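Local atomic coordinates of amine Dehydrogenase (Pseudomonas putida, PDB entry 1JMX), a protein that probably serves as the seven-bladed beta-propeller subunit of a quinohemoprotein amine dehydrogenase, an enzyme that oxidises primary amines and passes the electrons on through heme c. Residues V150-D158 and Y199-F210; L161-Y169 and T179-W187. One frame throughout, in Å; residues are numbered along the deposited sequence.

Contact 1: residues V150-D158 and Y199-F210; sequences VYLMRAADD and YFWPHQSPRHEF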
loop_
_atom_site.group_PDB
_atom_site.type_symbol
_atom_site.label_atom_id
_atom_site.label_comp_id
_atom_site.label_asym_id
_atom_site.label_seq_id
_atom_site.Cartn_x
_atom_site.Cartn_y
_atom_site.Cartn_z
ATOM N N VAL B 150 -1.128 -23.189 4.647
ATOM C CA VAL B 150 -1.379 -24.212 3.645
ATOM C C VAL B 150 -2.190 -23.588 2.512
ATOM O O VAL B 150 -3.106 -22.812 2.754
ATOM C CB VAL B 150 -2.137 -25.433 4.253
ATOM C CG1 VAL B 150 -2.796 -26.269 3.165
ATOM C CG2 VAL B 150 -1.180 -26.296 5.077
ATOM N N TYR B 151 -1.793 -23.874 1.274
ATOM C CA TYR B 151 -2.494 -23.374 0.100
ATOM C C TYR B 151 -2.837 -24.526 -0.857
ATOM O O TYR B 151 -3.590 -25.410 -0.470
ATOM C CB TYR B 151 -1.733 -22.207 -0.562
ATOM C CG TYR B 151 -0.269 -22.446 -0.890
ATOM C CD1 TYR B 151 0.150 -22.596 -2.214
ATOM C CD2 TYR B 151 0.700 -22.517 0.115
ATOM C CE1 TYR B 151 1.484 -22.817 -2.529
ATOM C CE2 TYR B 151 2.040 -22.738 -0.194
ATOM C CZ TYR B 151 2.421 -22.891 -1.522
ATOM O OH TYR B 151 3.733 -23.162 -1.852
ATOM N N LEU B 152 -2.278 -24.556 -2.064
ATOM C CA LEU B 152 -2.565 -25.616 -3.038
ATOM C C LEU B 152 -2.457 -27.075 -2.564
ATOM O O LEU B 152 -1.552 -27.444 -1.821
ATOM C CB LEU B 152 -1.703 -25.441 -4.287
ATOM C CG LEU B 152 -1.889 -24.138 -5.052
ATOM C CD1 LEU B 152 -1.040 -24.179 -6.302
ATOM C CD2 LEU B 152 -3.341 -23.947 -5.402
ATOM N N MET B 153 -3.390 -27.898 -3.045
ATOM C CA MET B 153 -3.463 -29.319 -2.723
ATOM C C MET B 153 -3.888 -30.092 -3.966
ATOM O O MET B 153 -4.689 -29.603 -4.758
ATOM C CB MET B 153 -4.510 -29.578 -1.631
ATOM C CG MET B 153 -4.264 -28.882 -0.300
ATOM S SD MET B 153 -5.413 -29.430 0.982
ATOM C CE MET B 153 -6.962 -29.286 0.144
ATOM N N ARG B 154 -3.345 -31.294 -4.140
ATOM C CA ARG B 154 -3.703 -32.148 -5.272
ATOM C C ARG B 154 -3.743 -33.592 -4.790
ATOM O O ARG B 154 -2.847 -34.040 -4.088
ATOM C CB ARG B 154 -2.692 -32.028 -6.422
ATOM C CG ARG B 154 -2.583 -30.652 -7.094
ATOM C CD ARG B 154 -3.826 -30.251 -7.853
ATOM N NE ARG B 154 -4.263 -31.281 -8.787
ATOM C CZ ARG B 154 -3.757 -31.478 -10.002
ATOM N NH1 ARG B 154 -2.767 -30.713 -10.455
ATOM N NH2 ARG B 154 -4.270 -32.429 -10.781
ATOM N N ALA B 155 -4.799 -34.310 -5.145
ATOM C CA ALA B 155 -4.934 -35.702 -4.746
ATOM C C ALA B 155 -4.245 -36.596 -5.767
ATOM O O ALA B 155 -4.543 -36.539 -6.961
ATOM C CB ALA B 155 -6.405 -36.080 -4.622
ATOM N N ALA B 156 -3.276 -37.370 -5.300
ATOM C CA ALA B 156 -2.559 -38.296 -6.154
ATOM C C ALA B 156 -3.482 -39.474 -6.486
ATOM O O ALA B 156 -4.534 -39.638 -5.871
ATOM C CB ALA B 156 -1.300 -38.777 -5.456
ATOM N N ASP B 157 -3.080 -40.266 -7.476
ATOM C CA ASP B 157 -3.819 -41.441 -7.940
ATOM C C ASP B 157 -4.129 -42.477 -6.863
ATOM O O ASP B 157 -5.169 -43.141 -6.911
ATOM C CB ASP B 157 -3.039 -42.146 -9.054
ATOM C CG ASP B 157 -3.173 -41.466 -10.393
ATOM O OD1 ASP B 157 -4.018 -40.554 -10.540
ATOM O OD2 ASP B 157 -2.425 -41.867 -11.314
ATOM N N ASP B 158 -3.199 -42.662 -5.935
ATOM C CA ASP B 158 -3.385 -43.632 -4.869
ATOM C C ASP B 158 -4.164 -43.057 -3.685
ATOM O O ASP B 158 -4.031 -43.533 -2.556
ATOM C CB ASP B 158 -2.030 -44.159 -4.410
ATOM C CG ASP B 158 -1.228 -43.128 -3.644
ATOM O OD1 ASP B 158 -1.486 -41.916 -3.776
ATOM O OD2 ASP B 158 -0.338 -43.539 -2.885
ATOM N N TYR B 199 2.087 -19.465 -5.295
ATOM C CA TYR B 199 1.378 -20.137 -6.374
ATOM C C TYR B 199 -0.088 -20.380 -6.043
ATOM O O TYR B 199 -0.408 -21.043 -5.060
ATOM C CB TYR B 199 2.068 -21.467 -6.681
ATOM C CG TYR B 199 2.301 -21.714 -8.147
ATOM C CD1 TYR B 199 3.353 -21.088 -8.821
ATOM C CD2 TYR B 199 1.474 -22.573 -8.867
ATOM C CE1 TYR B 199 3.569 -21.310 -10.165
ATOM C CE2 TYR B 199 1.688 -22.802 -10.221
ATOM C CZ TYR B 199 2.736 -22.166 -10.859
ATOM O OH TYR B 199 2.954 -22.394 -12.191
ATOM N N PHE B 200 -0.971 -19.828 -6.869
ATOM C CA PHE B 200 -2.411 -19.972 -6.682
ATOM C C PHE B 200 -3.050 -20.619 -7.900
ATOM O O PHE B 200 -4.254 -20.504 -8.110
ATOM C CB PHE B 200 -3.048 -18.601 -6.471
ATOM C CG PHE B 200 -2.465 -17.837 -5.325
ATOM C CD1 PHE B 200 -2.207 -18.473 -4.110
ATOM C CD2 PHE B 200 -2.145 -16.492 -5.465
ATOM C CE1 PHE B 200 -1.635 -17.780 -3.054
ATOM C CE2 PHE B 200 -1.575 -15.790 -4.418
ATOM C CZ PHE B 200 -1.317 -16.430 -3.212
ATOM N N TRP B 201 -2.245 -21.321 -8.686
ATOM C CA TRP B 201 -2.744 -21.941 -9.901
ATOM C C TRP B 201 -2.503 -23.457 -9.940
ATOM O O TRP B 201 -1.415 -23.910 -10.283
ATOM C CB TRP B 201 -2.118 -21.242 -11.119
ATOM C CG TRP B 201 -2.273 -19.709 -11.091
ATOM C CD1 TRP B 201 -3.313 -18.982 -11.600
ATOM C CD2 TRP B 201 -1.367 -18.747 -10.509
ATOM N NE1 TRP B 201 -3.114 -17.639 -11.372
ATOM C CE2 TRP B 201 -1.931 -17.467 -10.706
ATOM C CE3 TRP B 201 -0.137 -18.845 -9.841
ATOM C CZ2 TRP B 201 -1.308 -16.293 -10.259
ATOM C CZ3 TRP B 201 0.480 -17.675 -9.396
ATOM C CH2 TRP B 201 -0.108 -16.420 -9.607
ATOM N N PRO B 202 -3.508 -24.253 -9.521
ATOM C CA PRO B 202 -3.399 -25.716 -9.519
ATOM C C PRO B 202 -3.652 -26.243 -10.939
ATOM O O PRO B 202 -4.771 -26.641 -11.282
ATOM C CB PRO B 202 -4.506 -26.132 -8.547
ATOM C CG PRO B 202 -5.571 -25.112 -8.825
ATOM C CD PRO B 202 -4.786 -23.821 -8.920
ATOM N N HIS B 203 -2.611 -26.206 -11.768
ATOM C CA HIS B 203 -2.710 -26.664 -13.148
ATOM C C HIS B 203 -3.033 -28.153 -13.239
ATOM O O HIS B 203 -2.448 -28.976 -12.538
ATOM C CB HIS B 203 -1.389 -26.467 -13.907
ATOM C CG HIS B 203 -0.737 -25.133 -13.703
ATOM N ND1 HIS B 203 -1.153 -23.993 -14.351
ATOM C CD2 HIS B 203 0.360 -24.782 -12.996
ATOM C CE1 HIS B 203 -0.339 -22.998 -14.060
ATOM N NE2 HIS B 203 0.588 -23.453 -13.239
ATOM N N GLN B 204 -3.974 -28.481 -14.113
ATOM C CA GLN B 204 -4.325 -29.865 -14.380
ATOM C C GLN B 204 -3.727 -30.071 -15.776
ATOM O O GLN B 204 -4.432 -30.083 -16.783
ATOM C CB GLN B 204 -5.845 -30.060 -14.374
ATOM C CG GLN B 204 -6.459 -29.935 -12.984
ATOM C CD GLN B 204 -7.924 -30.329 -12.941
ATOM O OE1 GLN B 204 -8.728 -29.877 -13.753
ATOM N NE2 GLN B 204 -8.279 -31.174 -11.979
ATOM N N SER B 205 -2.399 -30.160 -15.814
ATOM C CA SER B 205 -1.658 -30.304 -17.066
ATOM C C SER B 205 -1.587 -31.723 -17.615
ATOM O O SER B 205 -1.746 -32.696 -16.870
ATOM C CB SER B 205 -0.238 -29.749 -16.902
ATOM O OG SER B 205 0.512 -30.536 -15.999
ATOM N N PRO B 206 -1.332 -31.859 -18.937
ATOM C CA PRO B 206 -1.233 -33.170 -19.595
ATOM C C PRO B 206 -0.231 -34.137 -18.941
ATOM O O PRO B 206 -0.381 -35.358 -19.055
ATOM C CB PRO B 206 -0.817 -32.798 -21.023
ATOM C CG PRO B 206 -1.531 -31.497 -21.239
ATOM C CD PRO B 206 -1.257 -30.771 -19.935
ATOM N N ARG B 207 0.766 -33.595 -18.238
ATOM C CA ARG B 207 1.784 -34.416 -17.570
ATOM C C ARG B 207 1.313 -35.049 -16.250
ATOM O O ARG B 207 2.041 -35.841 -15.652
ATOM C CB ARG B 207 3.070 -33.608 -17.334
ATOM C CG ARG B 207 3.604 -32.877 -18.574
ATOM C CD ARG B 207 5.064 -32.439 -18.405
ATOM N NE ARG B 207 5.976 -33.586 -18.440
ATOM C CZ ARG B 207 6.822 -33.914 -17.461
ATOM N NH1 ARG B 207 6.889 -33.181 -16.360
ATOM N NH2 ARG B 207 7.600 -34.987 -17.579
ATOM N N HIS B 208 0.120 -34.682 -15.781
ATOM C CA HIS B 208 -0.443 -35.238 -14.544
ATOM C C HIS B 208 0.502 -35.084 -13.355
ATOM O O HIS B 208 0.858 -36.054 -12.688
ATOM C CB HIS B 208 -0.780 -36.717 -14.754
ATOM C CG HIS B 208 -1.847 -37.238 -13.844
ATOM N ND1 HIS B 208 -1.772 -38.480 -13.250
ATOM C CD2 HIS B 208 -3.039 -36.715 -13.471
ATOM C CE1 HIS B 208 -2.874 -38.703 -12.556
ATOM N NE2 HIS B 208 -3.661 -37.647 -12.674
ATOM N N GLU B 209 0.938 -33.857 -13.122
ATOM C CA GLU B 209 1.824 -33.569 -12.014
ATOM C C GLU B 209 1.421 -32.256 -11.350
ATOM O O GLU B 209 0.705 -31.442 -11.940
ATOM C CB GLU B 209 3.294 -33.540 -12.466
ATOM C CG GLU B 209 3.638 -32.479 -13.496
ATOM C CD GLU B 209 5.094 -32.541 -13.990
ATOM O OE1 GLU B 209 5.536 -31.553 -14.620
ATOM O OE2 GLU B 209 5.795 -33.557 -13.769
ATOM N N PHE B 210 1.776 -32.147 -10.072
ATOM C CA PHE B 210 1.517 -30.968 -9.257
ATOM C C PHE B 210 2.821 -30.188 -9.336
ATOM O O PHE B 210 3.827 -30.569 -8.741
ATOM C CB PHE B 210 1.216 -31.389 -7.810
ATOM C CG PHE B 210 0.919 -30.241 -6.867
ATOM C CD1 PHE B 210 0.582 -28.974 -7.344
ATOM C CD2 PHE B 210 0.975 -30.438 -5.488
ATOM C CE1 PHE B 210 0.311 -27.927 -6.462
ATOM C CE2 PHE B 210 0.704 -29.392 -4.591
ATOM C CZ PHE B 210 0.374 -28.137 -5.082
#

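Contact 2: residues L161-Y169 and T179-W187; sequences LYVAGPDIY and TVALPLRNW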
loop_
_atom_site.group_PDB
_atom_site.type_symbol
_atom_site.label_atom_id
_atom_site.label_comp_id
_atom_site.label_asym_id
_atom_site.label_seq_id
_atom_site.Cartn_x
_atom_site.Cartn_y
_atom_site.Cartn_z
ATOM N N LEU B 161 -2.961 -37.194 -0.467
ATOM C CA LEU B 161 -3.149 -35.772 -0.696
ATOM C C LEU B 161 -1.853 -35.001 -0.496
ATOM O O LEU B 161 -1.278 -34.998 0.592
ATOM C CB LEU B 161 -4.232 -35.233 0.250
ATOM C CG LEU B 161 -4.877 -33.873 -0.022
ATOM C CD1 LEU B 161 -5.740 -33.962 -1.268
ATOM C CD2 LEU B 161 -5.717 -33.458 1.179
ATOM N N TYR B 162 -1.364 -34.400 -1.573
ATOM C CA TYR B 162 -0.154 -33.591 -1.513
ATOM C C TYR B 162 -0.575 -32.182 -1.165
ATOM O O TYR B 162 -1.383 -31.570 -1.856
ATOM C CB TYR B 162 0.619 -33.673 -2.828
ATOM C CG TYR B 162 1.339 -34.991 -2.927
ATOM C CD1 TYR B 162 0.797 -36.055 -3.653
ATOM C CD2 TYR B 162 2.527 -35.204 -2.224
ATOM C CE1 TYR B 162 1.414 -37.298 -3.671
ATOM C CE2 TYR B 162 3.151 -36.438 -2.237
ATOM C CZ TYR B 162 2.593 -37.481 -2.960
ATOM O OH TYR B 162 3.220 -38.699 -2.976
ATOM N N VAL B 163 -0.081 -31.723 -0.025
ATOM C CA VAL B 163 -0.418 -30.419 0.521
ATOM C C VAL B 163 0.742 -29.434 0.517
ATOM O O VAL B 163 1.781 -29.681 1.118
ATOM C CB VAL B 163 -0.911 -30.582 1.986
ATOM C CG1 VAL B 163 -1.227 -29.241 2.600
ATOM C CG2 VAL B 163 -2.125 -31.501 2.034
ATOM N N ALA B 164 0.543 -28.304 -0.146
ATOM C CA ALA B 164 1.552 -27.262 -0.198
ATOM C C ALA B 164 1.385 -26.358 1.021
ATOM O O ALA B 164 0.328 -25.765 1.227
ATOM C CB ALA B 164 1.422 -26.456 -1.487
ATOM N N GLY B 165 2.412 -26.327 1.861
ATOM C CA GLY B 165 2.405 -25.488 3.050
ATOM C C GLY B 165 3.838 -25.043 3.249
ATOM O O GLY B 165 4.542 -24.876 2.260
ATOM N N PRO B 166 4.297 -24.798 4.488
ATOM C CA PRO B 166 5.695 -24.379 4.692
ATOM C C PRO B 166 6.590 -25.395 3.978
ATOM O O PRO B 166 7.619 -25.043 3.417
ATOM C CB PRO B 166 5.846 -24.452 6.208
ATOM C CG PRO B 166 4.482 -24.012 6.679
ATOM C CD PRO B 166 3.548 -24.782 5.758
ATOM N N ASP B 167 6.149 -26.653 4.004
ATOM C CA ASP B 167 6.795 -27.770 3.322
ATOM C C ASP B 167 5.662 -28.468 2.563
ATOM O O ASP B 167 4.485 -28.207 2.816
ATOM C CB ASP B 167 7.399 -28.766 4.318
ATOM C CG ASP B 167 8.636 -28.232 5.027
ATOM O OD1 ASP B 167 9.475 -27.546 4.397
ATOM O OD2 ASP B 167 8.785 -28.531 6.228
ATOM N N ILE B 168 6.008 -29.294 1.584
ATOM C CA ILE B 168 4.989 -30.037 0.855
ATOM C C ILE B 168 4.789 -31.310 1.679
ATOM O O ILE B 168 5.762 -31.970 2.056
ATOM C CB ILE B 168 5.435 -30.407 -0.580
ATOM C CG1 ILE B 168 5.864 -29.152 -1.340
ATOM C CG2 ILE B 168 4.299 -31.113 -1.332
ATOM C CD1 ILE B 168 4.812 -28.097 -1.427
ATOM N N TYR B 169 3.535 -31.607 2.002
ATOM C CA TYR B 169 3.188 -32.774 2.790
ATOM C C TYR B 169 2.440 -33.816 1.981
ATOM O O TYR B 169 1.834 -33.513 0.963
ATOM C CB TYR B 169 2.309 -32.376 3.971
ATOM C CG TYR B 169 2.820 -31.206 4.753
ATOM C CD1 TYR B 169 2.162 -29.982 4.703
ATOM C CD2 TYR B 169 3.949 -31.321 5.560
ATOM C CE1 TYR B 169 2.608 -28.906 5.437
ATOM C CE2 TYR B 169 4.407 -30.245 6.301
ATOM C CZ TYR B 169 3.730 -29.043 6.234
ATOM O OH TYR B 169 4.158 -27.974 6.976
ATOM N N THR B 179 3.284 -36.525 6.424
ATOM C CA THR B 179 4.735 -36.451 6.556
ATOM C C THR B 179 5.196 -35.435 5.519
ATOM O O THR B 179 4.417 -35.041 4.653
ATOM C CB THR B 179 5.420 -37.807 6.237
ATOM O OG1 THR B 179 5.064 -38.224 4.915
ATOM C CG2 THR B 179 5.003 -38.875 7.226
ATOM N N VAL B 180 6.447 -34.999 5.611
ATOM C CA VAL B 180 6.977 -34.047 4.639
ATOM C C VAL B 180 7.382 -34.799 3.377
ATOM O O VAL B 180 8.234 -35.682 3.418
ATOM C CB VAL B 180 8.202 -33.273 5.185
ATOM C CG1 VAL B 180 8.774 -32.358 4.104
ATOM C CG2 VAL B 180 7.806 -32.461 6.405
ATOM N N ALA B 181 6.725 -34.481 2.270
ATOM C CA ALA B 181 7.024 -35.113 0.997
ATOM C C ALA B 181 8.170 -34.389 0.289
ATOM O O ALA B 181 8.975 -35.003 -0.424
ATOM C CB ALA B 181 5.782 -35.125 0.112
ATOM N N LEU B 182 8.261 -33.084 0.527
ATOM C CA LEU B 182 9.282 -32.274 -0.106
ATOM C C LEU B 182 9.515 -31.038 0.753
ATOM O O LEU B 182 8.648 -30.173 0.859
ATOM C CB LEU B 182 8.801 -31.899 -1.518
ATOM C CG LEU B 182 9.697 -31.365 -2.646
ATOM C CD1 LEU B 182 8.931 -31.468 -3.953
ATOM C CD2 LEU B 182 10.124 -29.925 -2.406
ATOM N N PRO B 183 10.676 -30.965 1.420
ATOM C CA PRO B 183 11.008 -29.822 2.274
ATOM C C PRO B 183 11.313 -28.549 1.494
ATOM O O PRO B 183 12.071 -28.567 0.525
ATOM C CB PRO B 183 12.233 -30.318 3.045
ATOM C CG PRO B 183 12.893 -31.225 2.074
ATOM C CD PRO B 183 11.725 -31.997 1.501
ATOM N N LEU B 184 10.623 -27.474 1.857
ATOM C CA LEU B 184 10.822 -26.169 1.239
ATOM C C LEU B 184 11.425 -25.276 2.310
ATOM O O LEU B 184 12.634 -25.033 2.312
ATOM C CB LEU B 184 9.498 -25.585 0.736
ATOM C CG LEU B 184 8.839 -26.278 -0.456
ATOM C CD1 LEU B 184 7.493 -25.653 -0.723
ATOM C CD2 LEU B 184 9.737 -26.165 -1.682
ATOM N N ARG B 185 10.606 -24.870 3.274
ATOM C CA ARG B 185 11.100 -24.027 4.346
ATOM C C ARG B 185 12.196 -24.736 5.132
ATOM O O ARG B 185 13.192 -24.123 5.520
ATOM C CB ARG B 185 9.984 -23.601 5.296
ATOM C CG ARG B 185 10.455 -22.486 6.223
ATOM C CD ARG B 185 9.408 -22.032 7.192
ATOM N NE ARG B 185 8.252 -21.439 6.536
ATOM C CZ ARG B 185 7.217 -20.941 7.202
ATOM N NH1 ARG B 185 7.215 -20.963 8.525
ATOM N NH2 ARG B 185 6.170 -20.458 6.554
ATOM N N ASN B 186 12.014 -26.030 5.367
ATOM C CA ASN B 186 13.012 -26.796 6.102
ATOM C C ASN B 186 13.970 -27.558 5.191
ATOM O O ASN B 186 14.532 -28.585 5.573
ATOM C CB ASN B 186 12.338 -27.707 7.121
ATOM C CG ASN B 186 11.562 -26.925 8.150
ATOM O OD1 ASN B 186 12.138 -26.359 9.082
ATOM N ND2 ASN B 186 10.252 -26.825 7.952
ATOM N N TRP B 187 14.137 -27.046 3.975
ATOM C CA TRP B 187 15.061 -27.620 3.003
ATOM C C TRP B 187 16.395 -27.010 3.414
ATOM O O TRP B 187 16.710 -25.877 3.040
ATOM C CB TRP B 187 14.697 -27.140 1.593
ATOM C CG TRP B 187 15.439 -27.798 0.458
ATOM C CD1 TRP B 187 16.314 -28.843 0.538
ATOM C CD2 TRP B 187 15.316 -27.484 -0.935
ATOM N NE1 TRP B 187 16.735 -29.206 -0.721
ATOM C CE2 TRP B 187 16.138 -28.388 -1.644
ATOM C CE3 TRP B 187 14.585 -26.526 -1.654
ATOM C CZ2 TRP B 187 16.249 -28.366 -3.038
ATOM C CZ3 TRP B 187 14.691 -26.504 -3.038
ATOM C CH2 TRP B 187 15.520 -27.421 -3.716
#

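Contact 1: residues V150-D158 and Y199-F210
Tyr-199 turns its carbonyl toward the side chains of Tyr-151 and Leu-152: its O lies 3.3 Å from CD1 of Tyr-151, with CG and CD1 of Leu-152 close by. The oxygen is buried and has no polar partner in the model. The Tyr-199 ring is met at its edge by CD1 of Leu-152, 3.9 Å from CD2 of the ring. CE3 of Trp-201 lies over one face, and the Tyr-199 OH shares a 2.8 Å hydrogen bond with NE2 of His-203 and another with N of Gly-260. At Pro-202, the centre of an inverse gamma turn, the other branch of Leu-152 crosses the proline ring nearly at right angles, CD2 3.8 Å from CD. This is the seam between two neighbouring blades of a beta-propeller, near its centre: 153-155 is the first strand of one blade, and 199-210 leads into the first strand of the next. Arg-154 reaches across it with a chain bent at chi2 (-67°) and chi3, which brings NH1 to 2.7 Å from O of His-203. CG of Gln-204 lies over one face of the guanidinium, while OE1 of Gln-204 takes a hydrogen bond from N of Met-50. At the end of the type I turn from Ser-205 to His-208, CE1, at the edge of the His-208 ring, lies 3.0 Å from OD1 of Asp-157, carboxylate and ring 38° apart. Phe-210 carries CG of Arg-154 over its face in a CH-pi contact, 3.7 Å from the ring centroid, and takes CB of Leu-152 at its edge, 3.5 Å from CZ.

Contact 2: residues L161-Y169 and T179-W187
Ile-168 and Leu-182 pair across an antiparallel beta hairpin, the two outer strands of one propeller blade, and a classic bulge interrupts their register. N of Ile-168 gives a 2.9 Å bond to O of Leu-182. The O of Ile-168 is gripped twice, by N of Ala-181 at 2.7 Å and N of Leu-182 at 3.1 Å, both arriving from the same face of its carbonyl plane. Tyr-169 and Val-180 form a non-hydrogen-bonded pair whose side chains diverge, yet CG2 of Val-180 still comes to the edge of the Tyr-169 ring.

At the other end Asp-167, its CG beside the backbone N (chi1 -71°), carries its carboxylate over to Leu-184 and Asn-186. OD1 takes N of Leu-184 on its anti side at 2.8 Å and N of Asn-186 on its syn lone pair, almost straight at 177°. OD2 receives ND2 of Asn-186 at 2.8 Å, carboxylate and amide planes 62° apart. With an alanine here, N of Leu-184 and N of Asn-186 would probably lose their shared acceptor, and the Asn-186 amide would be free to turn.

N of Arg-185 bonds to O of Pro-166, whose CB lies over one face of the Arg-185 guanidinium; NH2 bonds to OE1 of Gln-149, and NH1 forms a salt bridge with Asp-143 of a neighbouring subunit. Ile-168 rests on Met-212 of strand 209-218, and Leu-182 and Leu-184 on Leu-236 of strand 230-239.

How the contacts relate
Contact 1 and contact 2 lie about 14 Å apart, centre to centre, and share one four-stranded blade; contact 1 also reaches the next. Strands 153-155, 161-164, 168-171 and 178-182 follow one another in that order both along the chain and across the sheet, from the middle of the propeller outward. Contact 2 therefore falls between the two segments of contact 1: the chain builds the blade, closes its outer hairpin, then returns to the centre at 199-210 to start the next. The contacts join directly where Leu-152 O meets Ala-164 N. Contact 1 binds the blade's inner edge to its neighbour, while contact 2 lies within the hairpin at its outer edge.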